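Local coordinates for increased sodium tolerance protein 1 (Saccharomyces cerevisiae, PDB 3GGY), which regulates recruitment of the ATPase VPS4 to the ESCRT-III complex late in multivesicular-body sorting, and is represented here by its N-terminal domain, at residues T14-C19 with S126-L131; P7-L12 with A82-I87; L46-Q51 with Y184-N189. One frame throughout, in Å; residues are numbered along the deposited sequence.

Interaction 1 (T14-C19 with S126-L131)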
ATOM      1  N   THR A  14      -0.079  20.294  -5.505  1.00 24.12           N
ATOM      2  CA  THR A  14      -1.424  20.164  -4.955  1.00 25.25           C
ATOM      3  C   THR A  14      -1.818  18.694  -4.871  1.00 24.72           C
ATOM      4  O   THR A  14      -2.380  18.241  -3.872  1.00 23.43           O
ATOM      5  CB  THR A  14      -2.466  20.880  -5.839  1.00 27.84           C
ATOM      6  OG1 THR A  14      -2.152  22.275  -5.918  1.00 30.88           O
ATOM      7  CG2 THR A  14      -3.863  20.715  -5.260  1.00 28.95           C
ATOM      8  N   CYS A  15      -1.524  17.957  -5.936  1.00 22.27           N
ATOM      9  CA  CYS A  15      -1.846  16.540  -6.004  1.00 20.41           C
ATOM     10  C   CYS A  15      -1.115  15.733  -4.937  1.00 18.04           C
ATOM     11  O   CYS A  15      -1.729  14.967  -4.197  1.00 16.43           O
ATOM     12  CB  CYS A  15      -1.498  15.994  -7.391  1.00 21.55           C
ATOM     13  SG  CYS A  15      -1.815  14.221  -7.587  1.00 22.64           S
ATOM     14  N   LEU A  16       0.199  15.912  -4.859  1.00 17.40           N
ATOM     15  CA  LEU A  16       1.006  15.187  -3.887  1.00 17.67           C
ATOM     16  C   LEU A  16       0.581  15.491  -2.453  1.00 18.03           C
ATOM     17  O   LEU A  16       0.526  14.593  -1.617  1.00 16.56           O
ATOM     18  CB  LEU A  16       2.486  15.514  -4.082  1.00 17.84           C
ATOM     19  CG  LEU A  16       3.123  14.932  -5.349  1.00 16.65           C
ATOM     20  CD1 LEU A  16       4.513  15.507  -5.548  1.00 17.02           C
ATOM     21  CD2 LEU A  16       3.193  13.413  -5.233  1.00 18.90           C
ATOM     22  N   LYS A  17       0.269  16.751  -2.171  1.00 18.93           N
ATOM     23  CA  LYS A  17      -0.150  17.113  -0.822  1.00 20.11           C
ATOM     24  C   LYS A  17      -1.451  16.418  -0.438  1.00 19.59           C
ATOM     25  O   LYS A  17      -1.602  15.952   0.693  1.00 20.38           O
ATOM     26  CB  LYS A  17      -0.307  18.633  -0.696  1.00 21.44           C
ATOM     27  CG  LYS A  17       1.018  19.372  -0.614  1.00 24.85           C
ATOM     28  CD  LYS A  17       0.807  20.869  -0.416  1.00 28.25           C
ATOM     29  CE  LYS A  17       2.135  21.599  -0.299  1.00 31.04           C
ATOM     30  NZ  LYS A  17       2.916  21.154   0.890  1.00 33.90           N
ATOM     31  N   MET A  18      -2.387  16.347  -1.380  1.00 19.61           N
ATOM     32  CA  MET A  18      -3.669  15.701  -1.129  1.00 20.91           C
ATOM     33  C   MET A  18      -3.456  14.199  -0.983  1.00 20.77           C
ATOM     34  O   MET A  18      -4.072  13.555  -0.132  1.00 19.27           O
ATOM     35  CB  MET A  18      -4.644  15.981  -2.276  1.00 24.51           C
ATOM     36  CG  MET A  18      -6.029  15.371  -2.099  1.00 30.82           C
ATOM     37  SD  MET A  18      -7.094  16.233  -0.916  1.00 40.19           S
ATOM     38  CE  MET A  18      -6.866  15.268   0.548  1.00 37.88           C
ATOM     39  N   CYS A  19      -2.584  13.632  -1.813  1.00 18.43           N
ATOM     40  CA  CYS A  19      -2.319  12.199  -1.718  1.00 17.35           C
ATOM     41  C   CYS A  19      -1.755  11.855  -0.345  1.00 15.32           C
ATOM     42  O   CYS A  19      -2.129  10.849   0.251  1.00 16.57           O
ATOM     43  CB  CYS A  19      -1.337  11.751  -2.799  1.00 15.18           C
ATOM     44  SG  CYS A  19      -2.082  11.636  -4.437  1.00 18.97           S
ATOM     45  N   SER A 126      -4.777   8.741  -9.198  1.00 16.55           N
ATOM     46  CA  SER A 126      -5.005   8.712 -10.645  1.00 18.02           C
ATOM     47  C   SER A 126      -4.532  10.009 -11.295  1.00 18.80           C
ATOM     48  O   SER A 126      -4.155  10.029 -12.467  1.00 18.03           O
ATOM     49  CB  SER A 126      -6.491   8.481 -10.956  1.00 21.84           C
ATOM     50  OG  SER A 126      -7.298   9.516 -10.421  1.00 27.45           O
ATOM     51  N   GLN A 127      -4.552  11.092 -10.527  1.00 18.46           N
ATOM     52  CA  GLN A 127      -4.109  12.389 -11.026  1.00 19.52           C
ATOM     53  C   GLN A 127      -2.615  12.372 -11.327  1.00 19.41           C
ATOM     54  O   GLN A 127      -2.149  13.079 -12.220  1.00 18.61           O
ATOM     55  CB  GLN A 127      -4.413  13.482  -9.999  1.00 22.14           C
ATOM     56  CG  GLN A 127      -5.871  13.887  -9.935  1.00 25.70           C
ATOM     57  CD  GLN A 127      -6.183  14.707  -8.698  1.00 28.43           C
ATOM     58  OE1 GLN A 127      -5.404  15.575  -8.303  1.00 31.98           O
ATOM     59  NE2 GLN A 127      -7.332  14.441  -8.086  1.00 29.66           N
ATOM     60  N   LEU A 128      -1.862  11.572 -10.575  1.00 19.24           N
ATOM     61  CA  LEU A 128      -0.422  11.477 -10.792  1.00 19.67           C
ATOM     62  C   LEU A 128      -0.169  10.847 -12.151  1.00 19.94           C
ATOM     63  O   LEU A 128       0.726  11.272 -12.891  1.00 18.73           O
ATOM     64  CB  LEU A 128       0.239  10.637  -9.699  1.00 20.37           C
ATOM     65  CG  LEU A 128       0.269  11.247  -8.297  1.00 22.96           C
ATOM     66  CD1 LEU A 128       0.909  10.261  -7.339  1.00 22.87           C
ATOM     67  CD2 LEU A 128       1.049  12.561  -8.315  1.00 23.61           C
ATOM     68  N   LYS A 129      -0.959   9.832 -12.481  1.00 18.84           N
ATOM     69  CA  LYS A 129      -0.818   9.170 -13.770  1.00 18.16           C
ATOM     70  C   LYS A 129      -1.086  10.184 -14.874  1.00 18.61           C
ATOM     71  O   LYS A 129      -0.294  10.323 -15.804  1.00 16.66           O
ATOM     72  CB  LYS A 129      -1.805   8.011 -13.900  1.00 18.25           C
ATOM     73  CG  LYS A 129      -1.680   7.263 -15.220  1.00 20.85           C
ATOM     74  CD  LYS A 129      -2.720   6.164 -15.358  1.00 24.42           C
ATOM     75  CE  LYS A 129      -4.051   6.715 -15.833  1.00 28.82           C
ATOM     76  NZ  LYS A 129      -3.959   7.226 -17.229  1.00 31.85           N
ATOM     77  N   ASP A 130      -2.202  10.900 -14.759  1.00 17.19           N
ATOM     78  CA  ASP A 130      -2.559  11.895 -15.763  1.00 19.15           C
ATOM     79  C   ASP A 130      -1.462  12.943 -15.930  1.00 18.24           C
ATOM     80  O   ASP A 130      -1.117  13.320 -17.053  1.00 17.32           O
ATOM     81  CB  ASP A 130      -3.879  12.581 -15.396  1.00 21.86           C
ATOM     82  CG  ASP A 130      -5.056  11.623 -15.393  1.00 26.67           C
ATOM     83  OD1 ASP A 130      -5.090  10.713 -16.248  1.00 30.17           O
ATOM     84  OD2 ASP A 130      -5.959  11.787 -14.545  1.00 30.62           O
ATOM     85  N   LEU A 131      -0.914  13.415 -14.817  1.00 17.28           N
ATOM     86  CA  LEU A 131       0.144  14.419 -14.869  1.00 17.77           C
ATOM     87  C   LEU A 131       1.412  13.903 -15.538  1.00 17.86           C
ATOM     88  O   LEU A 131       2.021  14.614 -16.339  1.00 17.91           O
ATOM     89  CB  LEU A 131       0.483  14.908 -13.460  1.00 18.16           C
ATOM     90  CG  LEU A 131      -0.551  15.802 -12.778  1.00 19.78           C
ATOM     91  CD1 LEU A 131      -0.149  16.036 -11.329  1.00 23.23           C
ATOM     92  CD2 LEU A 131      -0.659  17.124 -13.527  1.00 22.62           C
TER

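Interaction 2 (P7-L12 with A82-I87)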
ATOM      1  N   PRO A   7       0.022  25.877 -13.607  1.00 39.39           N
ATOM      2  CA  PRO A   7       1.322  25.332 -14.002  1.00 36.84           C
ATOM      3  C   PRO A   7       1.439  23.881 -13.554  1.00 35.14           C
ATOM      4  O   PRO A   7       0.842  23.481 -12.551  1.00 33.79           O
ATOM      5  CB  PRO A   7       2.311  26.235 -13.272  1.00 37.22           C
ATOM      6  CG  PRO A   7       1.587  27.541 -13.207  1.00 38.75           C
ATOM      7  CD  PRO A   7       0.192  27.112 -12.820  1.00 39.62           C
ATOM      8  N   PHE A   8       2.203  23.097 -14.302  1.00 32.23           N
ATOM      9  CA  PHE A   8       2.400  21.695 -13.973  1.00 30.35           C
ATOM     10  C   PHE A   8       2.891  21.531 -12.538  1.00 29.25           C
ATOM     11  O   PHE A   8       2.332  20.752 -11.766  1.00 29.38           O
ATOM     12  CB  PHE A   8       3.421  21.075 -14.920  1.00 29.32           C
ATOM     13  CG  PHE A   8       3.816  19.681 -14.545  1.00 25.64           C
ATOM     14  CD1 PHE A   8       2.952  18.615 -14.767  1.00 25.81           C
ATOM     15  CD2 PHE A   8       5.041  19.438 -13.941  1.00 24.89           C
ATOM     16  CE1 PHE A   8       3.307  17.326 -14.393  1.00 23.40           C
ATOM     17  CE2 PHE A   8       5.405  18.151 -13.562  1.00 25.75           C
ATOM     18  CZ  PHE A   8       4.534  17.096 -13.790  1.00 22.99           C
ATOM     19  N   THR A   9       3.937  22.272 -12.189  1.00 28.81           N
ATOM     20  CA  THR A   9       4.527  22.206 -10.857  1.00 30.61           C
ATOM     21  C   THR A   9       3.531  22.475  -9.734  1.00 30.99           C
ATOM     22  O   THR A   9       3.611  21.861  -8.670  1.00 31.84           O
ATOM     23  CB  THR A   9       5.702  23.196 -10.727  1.00 32.09           C
ATOM     24  OG1 THR A   9       6.724  22.843 -11.666  1.00 32.82           O
ATOM     25  CG2 THR A   9       6.288  23.153  -9.321  1.00 32.02           C
ATOM     26  N   ILE A  10       2.597  23.390  -9.971  1.00 30.55           N
ATOM     27  CA  ILE A  10       1.598  23.721  -8.963  1.00 30.70           C
ATOM     28  C   ILE A  10       0.553  22.618  -8.856  1.00 30.84           C
ATOM     29  O   ILE A  10       0.152  22.238  -7.754  1.00 30.72           O
ATOM     30  CB  ILE A  10       0.903  25.061  -9.286  1.00 29.79           C
ATOM     31  CG1 ILE A  10       1.932  26.193  -9.241  1.00 29.81           C
ATOM     32  CG2 ILE A  10      -0.216  25.322  -8.293  1.00 31.33           C
ATOM     33  CD1 ILE A  10       1.379  27.553  -9.602  1.00 29.32           C
ATOM     34  N   LYS A  11       0.116  22.099  -9.999  1.00 30.28           N
ATOM     35  CA  LYS A  11      -0.874  21.031 -10.002  1.00 29.65           C
ATOM     36  C   LYS A  11      -0.295  19.777  -9.354  1.00 29.46           C
ATOM     37  O   LYS A  11      -1.002  19.051  -8.655  1.00 28.71           O
ATOM     38  CB  LYS A  11      -1.324  20.714 -11.431  1.00 31.12           C
ATOM     39  CG  LYS A  11      -2.010  21.873 -12.137  1.00 34.23           C
ATOM     40  CD  LYS A  11      -2.747  21.410 -13.389  1.00 37.29           C
ATOM     41  CE  LYS A  11      -1.812  20.737 -14.377  1.00 39.02           C
ATOM     42  NZ  LYS A  11      -0.732  21.654 -14.836  1.00 42.38           N
ATOM     43  N   LEU A  12       0.992  19.529  -9.585  1.00 27.65           N
ATOM     44  CA  LEU A  12       1.652  18.356  -9.013  1.00 26.50           C
ATOM     45  C   LEU A  12       1.775  18.507  -7.499  1.00 26.87           C
ATOM     46  O   LEU A  12       1.511  17.566  -6.747  1.00 24.87           O
ATOM     47  CB  LEU A  12       3.041  18.164  -9.634  1.00 25.39           C
ATOM     48  CG  LEU A  12       3.880  16.987  -9.119  1.00 25.28           C
ATOM     49  CD1 LEU A  12       3.143  15.676  -9.354  1.00 22.43           C
ATOM     50  CD2 LEU A  12       5.228  16.973  -9.825  1.00 27.35           C
ATOM     51  N   ALA A  82       9.157  16.844  -2.003  1.00 23.57           N
ATOM     52  CA  ALA A  82      10.365  17.602  -1.694  1.00 27.58           C
ATOM     53  C   ALA A  82      11.239  17.861  -2.918  1.00 29.16           C
ATOM     54  O   ALA A  82      12.098  18.746  -2.898  1.00 29.96           O
ATOM     55  CB  ALA A  82      11.171  16.875  -0.628  1.00 27.10           C
ATOM     56  N   ARG A  83      11.015  17.097  -3.984  1.00 29.07           N
ATOM     57  CA  ARG A  83      11.797  17.237  -5.209  1.00 30.73           C
ATOM     58  C   ARG A  83      10.944  17.681  -6.396  1.00 30.68           C
ATOM     59  O   ARG A  83      11.319  17.468  -7.551  1.00 30.00           O
ATOM     60  CB  ARG A  83      12.477  15.904  -5.542  1.00 32.66           C
ATOM     61  CG  ARG A  83      13.304  15.318  -4.403  1.00 35.70           C
ATOM     62  CD  ARG A  83      13.877  13.957  -4.775  1.00 40.01           C
ATOM     63  NE  ARG A  83      14.657  13.351  -3.695  1.00 42.72           N
ATOM     64  CZ  ARG A  83      15.912  13.673  -3.393  1.00 43.87           C
ATOM     65  NH1 ARG A  83      16.556  14.605  -4.087  1.00 43.46           N
ATOM     66  NH2 ARG A  83      16.531  13.056  -2.393  1.00 46.12           N
ATOM     67  N   VAL A  84       9.807  18.309  -6.112  1.00 29.51           N
ATOM     68  CA  VAL A  84       8.894  18.761  -7.158  1.00 32.59           C
ATOM     69  C   VAL A  84       9.533  19.626  -8.244  1.00 33.46           C
ATOM     70  O   VAL A  84       9.243  19.454  -9.427  1.00 33.13           O
ATOM     71  CB  VAL A  84       7.699  19.529  -6.554  1.00 32.61           C
ATOM     72  CG1 VAL A  84       6.796  20.053  -7.660  1.00 34.93           C
ATOM     73  CG2 VAL A  84       6.916  18.617  -5.640  1.00 31.99           C
ATOM     74  N   GLN A  85      10.397  20.553  -7.845  1.00 34.78           N
ATOM     75  CA  GLN A  85      11.049  21.436  -8.808  1.00 36.53           C
ATOM     76  C   GLN A  85      11.945  20.692  -9.799  1.00 36.84           C
ATOM     77  O   GLN A  85      12.128  21.138 -10.933  1.00 37.46           O
ATOM     78  CB  GLN A  85      11.857  22.517  -8.078  1.00 37.96           C
ATOM     79  CG  GLN A  85      12.926  21.997  -7.125  1.00 40.52           C
ATOM     80  CD  GLN A  85      12.354  21.181  -5.979  1.00 42.22           C
ATOM     81  OE1 GLN A  85      11.428  21.614  -5.292  1.00 42.94           O
ATOM     82  NE2 GLN A  85      12.912  19.996  -5.763  1.00 43.22           N
ATOM     83  N   VAL A  86      12.494  19.558  -9.377  1.00 36.20           N
ATOM     84  CA  VAL A  86      13.365  18.770 -10.245  1.00 35.34           C
ATOM     85  C   VAL A  86      12.545  17.982 -11.268  1.00 34.70           C
ATOM     86  O   VAL A  86      12.934  17.854 -12.429  1.00 32.88           O
ATOM     87  CB  VAL A  86      14.217  17.782  -9.430  1.00 36.66           C
ATOM     88  CG1 VAL A  86      15.232  17.109 -10.332  1.00 37.26           C
ATOM     89  CG2 VAL A  86      14.918  18.511  -8.293  1.00 37.47           C
ATOM     90  N   ILE A  87      11.406  17.459 -10.827  1.00 33.75           N
ATOM     91  CA  ILE A  87      10.527  16.688 -11.698  1.00 32.75           C
ATOM     92  C   ILE A  87      10.049  17.560 -12.851  1.00 32.64           C
ATOM     93  O   ILE A  87       9.746  17.072 -13.943  1.00 31.64           O
ATOM     94  CB  ILE A  87       9.296  16.171 -10.920  1.00 32.07           C
ATOM     95  CG1 ILE A  87       9.758  15.253  -9.788  1.00 32.37           C
ATOM     96  CG2 ILE A  87       8.343  15.449 -11.863  1.00 32.35           C
ATOM     97  CD1 ILE A  87       8.654  14.823  -8.858  1.00 31.81           C
TER
HETATM   98  O   HOH W   1       6.958  20.101 -11.513  1.00 34.53           O

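Interaction 3 (L46-Q51 with Y184-N189)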
ATOM      1  N   LEU A  46     -13.346 -17.540  21.364  1.00 16.92           N
ATOM      2  CA  LEU A  46     -14.037 -17.781  22.628  1.00 18.33           C
ATOM      3  C   LEU A  46     -15.341 -18.543  22.427  1.00 20.65           C
ATOM      4  O   LEU A  46     -15.797 -19.249  23.335  1.00 21.40           O
ATOM      5  CB  LEU A  46     -14.340 -16.458  23.341  1.00 18.09           C
ATOM      6  CG  LEU A  46     -13.150 -15.621  23.819  1.00 21.41           C
ATOM      7  CD1 LEU A  46     -13.668 -14.382  24.541  1.00 22.94           C
ATOM      8  CD2 LEU A  46     -12.267 -16.448  24.750  1.00 21.91           C
ATOM      9  N   THR A  47     -15.938 -18.400  21.245  1.00 19.60           N
ATOM     10  CA  THR A  47     -17.196 -19.071  20.942  1.00 20.41           C
ATOM     11  C   THR A  47     -17.071 -20.300  20.041  1.00 20.71           C
ATOM     12  O   THR A  47     -18.042 -20.723  19.413  1.00 19.65           O
ATOM     13  CB  THR A  47     -18.229 -18.088  20.327  1.00 21.83           C
ATOM     14  OG1 THR A  47     -17.657 -17.408  19.201  1.00 22.76           O
ATOM     15  CG2 THR A  47     -18.655 -17.068  21.360  1.00 19.31           C
ATOM     16  N   ASN A  48     -15.867 -20.860  19.981  1.00 21.18           N
ATOM     17  CA  ASN A  48     -15.596 -22.070  19.212  1.00 21.69           C
ATOM     18  C   ASN A  48     -15.831 -22.002  17.705  1.00 22.27           C
ATOM     19  O   ASN A  48     -16.068 -23.031  17.075  1.00 20.73           O
ATOM     20  CB  ASN A  48     -16.416 -23.230  19.790  1.00 25.48           C
ATOM     21  CG  ASN A  48     -16.162 -23.448  21.277  1.00 26.71           C
ATOM     22  OD1 ASN A  48     -16.987 -24.036  21.976  1.00 33.12           O
ATOM     23  ND2 ASN A  48     -15.015 -22.986  21.762  1.00 27.78           N
ATOM     24  N   LYS A  49     -15.763 -20.805  17.126  1.00 20.50           N
ATOM     25  CA  LYS A  49     -15.965 -20.649  15.687  1.00 20.80           C
ATOM     26  C   LYS A  49     -14.598 -20.638  15.007  1.00 21.88           C
ATOM     27  O   LYS A  49     -14.140 -19.611  14.508  1.00 20.57           O
ATOM     28  CB  LYS A  49     -16.725 -19.353  15.402  1.00 21.36           C
ATOM     29  CG  LYS A  49     -18.117 -19.317  16.031  1.00 25.13           C
ATOM     30  CD  LYS A  49     -18.817 -17.991  15.769  1.00 28.66           C
ATOM     31  CE  LYS A  49     -20.220 -17.974  16.355  1.00 31.87           C
ATOM     32  NZ  LYS A  49     -20.902 -16.670  16.117  1.00 35.18           N
ATOM     33  N   GLU A  50     -13.959 -21.804  14.993  1.00 22.89           N
ATOM     34  CA  GLU A  50     -12.627 -21.972  14.417  1.00 24.96           C
ATOM     35  C   GLU A  50     -12.504 -21.625  12.941  1.00 23.79           C
ATOM     36  O   GLU A  50     -11.609 -20.887  12.541  1.00 22.90           O
ATOM     37  CB  GLU A  50     -12.159 -23.407  14.664  1.00 28.99           C
ATOM     38  CG  GLU A  50     -12.244 -23.790  16.141  1.00 35.96           C
ATOM     39  CD  GLU A  50     -11.376 -22.909  17.028  1.00 38.01           C
ATOM     40  OE1 GLU A  50     -11.262 -21.693  16.749  1.00 42.02           O
ATOM     41  OE2 GLU A  50     -10.810 -23.426  18.017  1.00 44.08           O
ATOM     42  N   GLN A  51     -13.408 -22.160  12.134  1.00 23.83           N
ATOM     43  CA  GLN A  51     -13.395 -21.911  10.701  1.00 24.92           C
ATOM     44  C   GLN A  51     -13.486 -20.416  10.399  1.00 22.78           C
ATOM     45  O   GLN A  51     -12.693 -19.882   9.626  1.00 23.53           O
ATOM     46  CB  GLN A  51     -14.556 -22.664  10.034  1.00 29.41           C
ATOM     47  CG  GLN A  51     -14.583 -22.568   8.523  1.00 33.75           C
ATOM     48  CD  GLN A  51     -15.608 -23.497   7.899  1.00 38.15           C
ATOM     49  OE1 GLN A  51     -16.380 -24.165   8.606  1.00 41.50           O
ATOM     50  NE2 GLN A  51     -15.623 -23.549   6.566  1.00 39.52           N
ATOM     51  N   TYR A 184      -6.182 -21.039  26.754  1.00 15.19           N
ATOM     52  CA  TYR A 184      -5.391 -22.018  26.025  1.00 17.00           C
ATOM     53  C   TYR A 184      -6.225 -22.959  25.165  1.00 17.29           C
ATOM     54  O   TYR A 184      -5.949 -23.131  23.978  1.00 17.75           O
ATOM     55  CB  TYR A 184      -4.571 -22.865  27.007  1.00 19.42           C
ATOM     56  CG  TYR A 184      -3.677 -23.886  26.337  1.00 20.58           C
ATOM     57  CD1 TYR A 184      -2.466 -23.506  25.757  1.00 24.46           C
ATOM     58  CD2 TYR A 184      -4.043 -25.231  26.272  1.00 24.86           C
ATOM     59  CE1 TYR A 184      -1.643 -24.435  25.129  1.00 26.11           C
ATOM     60  CE2 TYR A 184      -3.224 -26.171  25.644  1.00 26.38           C
ATOM     61  CZ  TYR A 184      -2.027 -25.763  25.075  1.00 26.42           C
ATOM     62  OH  TYR A 184      -1.217 -26.678  24.444  1.00 29.40           O
ATOM     63  N   SER A 185      -7.236 -23.577  25.769  1.00 18.12           N
ATOM     64  CA  SER A 185      -8.076 -24.531  25.050  1.00 18.57           C
ATOM     65  C   SER A 185      -8.735 -23.937  23.816  1.00 18.85           C
ATOM     66  O   SER A 185      -8.830 -24.596  22.783  1.00 18.64           O
ATOM     67  CB  SER A 185      -9.159 -25.101  25.972  1.00 21.72           C
ATOM     68  OG  SER A 185     -10.070 -24.094  26.382  1.00 26.81           O
ATOM     69  N   LYS A 186      -9.180 -22.689  23.921  1.00 16.84           N
ATOM     70  CA  LYS A 186      -9.844 -22.034  22.804  1.00 16.65           C
ATOM     71  C   LYS A 186      -8.902 -21.756  21.639  1.00 17.74           C
ATOM     72  O   LYS A 186      -9.296 -21.857  20.476  1.00 16.24           O
ATOM     73  CB  LYS A 186     -10.489 -20.725  23.270  1.00 17.66           C
ATOM     74  CG  LYS A 186     -11.542 -20.899  24.360  1.00 19.88           C
ATOM     75  CD  LYS A 186     -12.705 -21.768  23.896  1.00 21.20           C
ATOM     76  CE  LYS A 186     -13.795 -21.838  24.960  1.00 24.92           C
ATOM     77  NZ  LYS A 186     -14.886 -22.790  24.601  1.00 25.39           N
ATOM     78  N   LEU A 187      -7.658 -21.400  21.943  1.00 18.59           N
ATOM     79  CA  LEU A 187      -6.700 -21.116  20.883  1.00 21.91           C
ATOM     80  C   LEU A 187      -6.203 -22.400  20.238  1.00 22.91           C
ATOM     81  O   LEU A 187      -6.062 -22.477  19.020  1.00 23.83           O
ATOM     82  CB  LEU A 187      -5.504 -20.322  21.414  1.00 22.94           C
ATOM     83  CG  LEU A 187      -4.534 -19.975  20.282  1.00 25.02           C
ATOM     84  CD1 LEU A 187      -5.231 -19.042  19.311  1.00 26.86           C
ATOM     85  CD2 LEU A 187      -3.281 -19.335  20.818  1.00 28.34           C
ATOM     86  N   GLU A 188      -5.934 -23.411  21.058  1.00 25.61           N
ATOM     87  CA  GLU A 188      -5.454 -24.689  20.549  1.00 26.99           C
ATOM     88  C   GLU A 188      -6.426 -25.319  19.563  1.00 28.04           C
ATOM     89  O   GLU A 188      -6.011 -25.896  18.556  1.00 28.39           O
ATOM     90  CB  GLU A 188      -5.200 -25.660  21.701  1.00 28.81           C
ATOM     91  CG  GLU A 188      -3.926 -25.380  22.469  1.00 31.10           C
ATOM     92  CD  GLU A 188      -2.690 -25.447  21.589  1.00 33.16           C
ATOM     93  OE1 GLU A 188      -2.522 -26.452  20.866  1.00 34.53           O
ATOM     94  OE2 GLU A 188      -1.882 -24.497  21.622  1.00 35.17           O
ATOM     95  N   ASN A 189      -7.719 -25.208  19.846  1.00 28.81           N
ATOM     96  CA  ASN A 189      -8.724 -25.782  18.963  1.00 29.48           C
ATOM     97  C   ASN A 189      -8.747 -25.123  17.579  1.00 29.99           C
ATOM     98  O   ASN A 189      -9.295 -25.691  16.634  1.00 29.23           O
ATOM     99  CB  ASN A 189     -10.120 -25.698  19.603  1.00 30.94           C
ATOM    100  CG  ASN A 189     -10.235 -26.526  20.876  1.00 32.86           C
ATOM    101  OD1 ASN A 189      -9.527 -27.517  21.054  1.00 35.79           O
ATOM    102  ND2 ASN A 189     -11.144 -26.129  21.761  1.00 33.57           N
TER

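Interaction 1 (T14-C19 with S126-L131)
C15 on helix 8-46 meets L128 and Q127 on helix 125-135. Its SG lies 3.4 Å from CD2 of L128, a tight approach, and 3.6 Å from CB of Q127. The sulfur gets there because it stands anti to the backbone N of C15 (chi1 178°), which brings it up to L128. L128 answers with both methyls. CD2 also touches CD2 of L16 at 3.8 Å, where the two leucine side chains are nearly perpendicular. CD1 turns to C19, with its SG 4.4 Å away. L131 adds one methyl: its CD1 is 4.2 Å from CB of C15. On the outer margin Q127 runs extended beyond CG and lays OE1 alongside C15, 4.0 Å from its CB.

The two helix segments run nearly antiparallel, at 158°, with axes 10.0 Å apart. C15 and C19 are one turn apart and face the same neighbour. Helix 50-82 lies alongside: L16 touches L80 and C19 touches C77. L128 and L131 also reach back along helix 8-46 to L12. The contact thus joins helix 125-135 to the long helical hairpin of this ESCRT-III-like domain. No hydrogen bond crosses it. The attachment is made by thiol and methyl packing, so it depends on the fit of shapes rather than on charge or bond direction.

Interaction 2 (P7-L12 with A82-I87)
A water bridges T9 and V84: T9 OG1 is 2.8 Å from the water oxygen, and the same water donates to V84 O at 3.2 Å. The bridge links the first turn of helix 8-46 to the short helix 84-87, at the end of the ESCRT-III-like helical hairpin where helix 50-82 finishes. T9 contributes a polar and an apolar branch. Its OG1 bonds to the water, while its CG2, anti to the backbone N, packs on V84 CG1 at 3.6 Å. That valine methyl also meets L12, whose CD2 is 4.1 Å away; the two side chains run antiparallel alongside one another.

L12 CD2 touches I87 as well, at 4.0 Å from its CG2, with the leucine set square across the isoleucine. The small helix is held at its start by R83, whose carbonyl oxygen accepts from both V86 N and I87 N. Outside this pair of segments, I87 also packs on I105 of helix 105-115, and F8 on L131 and M132 of helix 125-135. F8 thus touches both helix 84-87 and helix 125-135. Its ring is not stacked on I87: the CG2 methyl of I87 sits at the ring edge, near its plane, 4.3 Å from CE2.

Interaction 3 (L46-Q51 with Y184-N189)
K186 lies against the turn formed by L46 and N48. K186 and E50 are the inner part of the contact. Both point at the opposite segment and both are only partly exposed. The lysine chain bends at chi2 (-61°) and is then extended, so its methylenes pass L46 O. CD is 4.0 Å from that oxygen of L46, and CE is 3.7 Å from it. The end of the lysine reaches the N48 side chain, whose amide orientation is doubtful. E50 packs by its aliphatic part: its CG is 3.5 Å from N189 O. Its carboxylate is modelled too close to N189, so the position of that group is doubtful too.

N48 takes its place because of the turn. It has positive phi (61°) and is the C-prime residue of a Schellman motif that ends helix 8-46, with K49 N bonded to L44 O and N48 N to L45 O. K49 occupies the N-cap position of helix 50-82, so the link between the two hairpin helices is very short. L187 points away from 46-51 and packs on L45 and on L173 and A177 of helix 166-179. This seats the small C-terminal helix against the hairpin end and helix 166-179.

L46, N48 and N189 form the solvent side. All three are exposed, and each gives up less surface to the contact than K186 or E50 does. The whole patch lies at the surface of the domain. What remains sound is the K186 methylenes against L46 O at the helix end. No clear hydrogen bond crosses this exposed contact, so a fixed polar geometry cannot be inferred from it.

In the fold
From the N terminus, the first segments of interactions 2 and 1 come at the start of helix 8-46, one shortly after the other. At its far end the helix turns into helix 50-82 through 46-51, the first half of interaction 3. Helix 50-82 runs back to 82-87, where interaction 2 closes its loop. Interaction 1 closes later, at 126-131, and interaction 3 last, at 184-189. All three loops cross, since their segments alternate. Interactions 1 and 2 touch through L131 and L128 against F8, K11 and L12. Interaction 3 is on the opposite side of the chain's centre, its centre about 46 Å from that of interaction 1. Together they tie later helices to both ends of the hairpin.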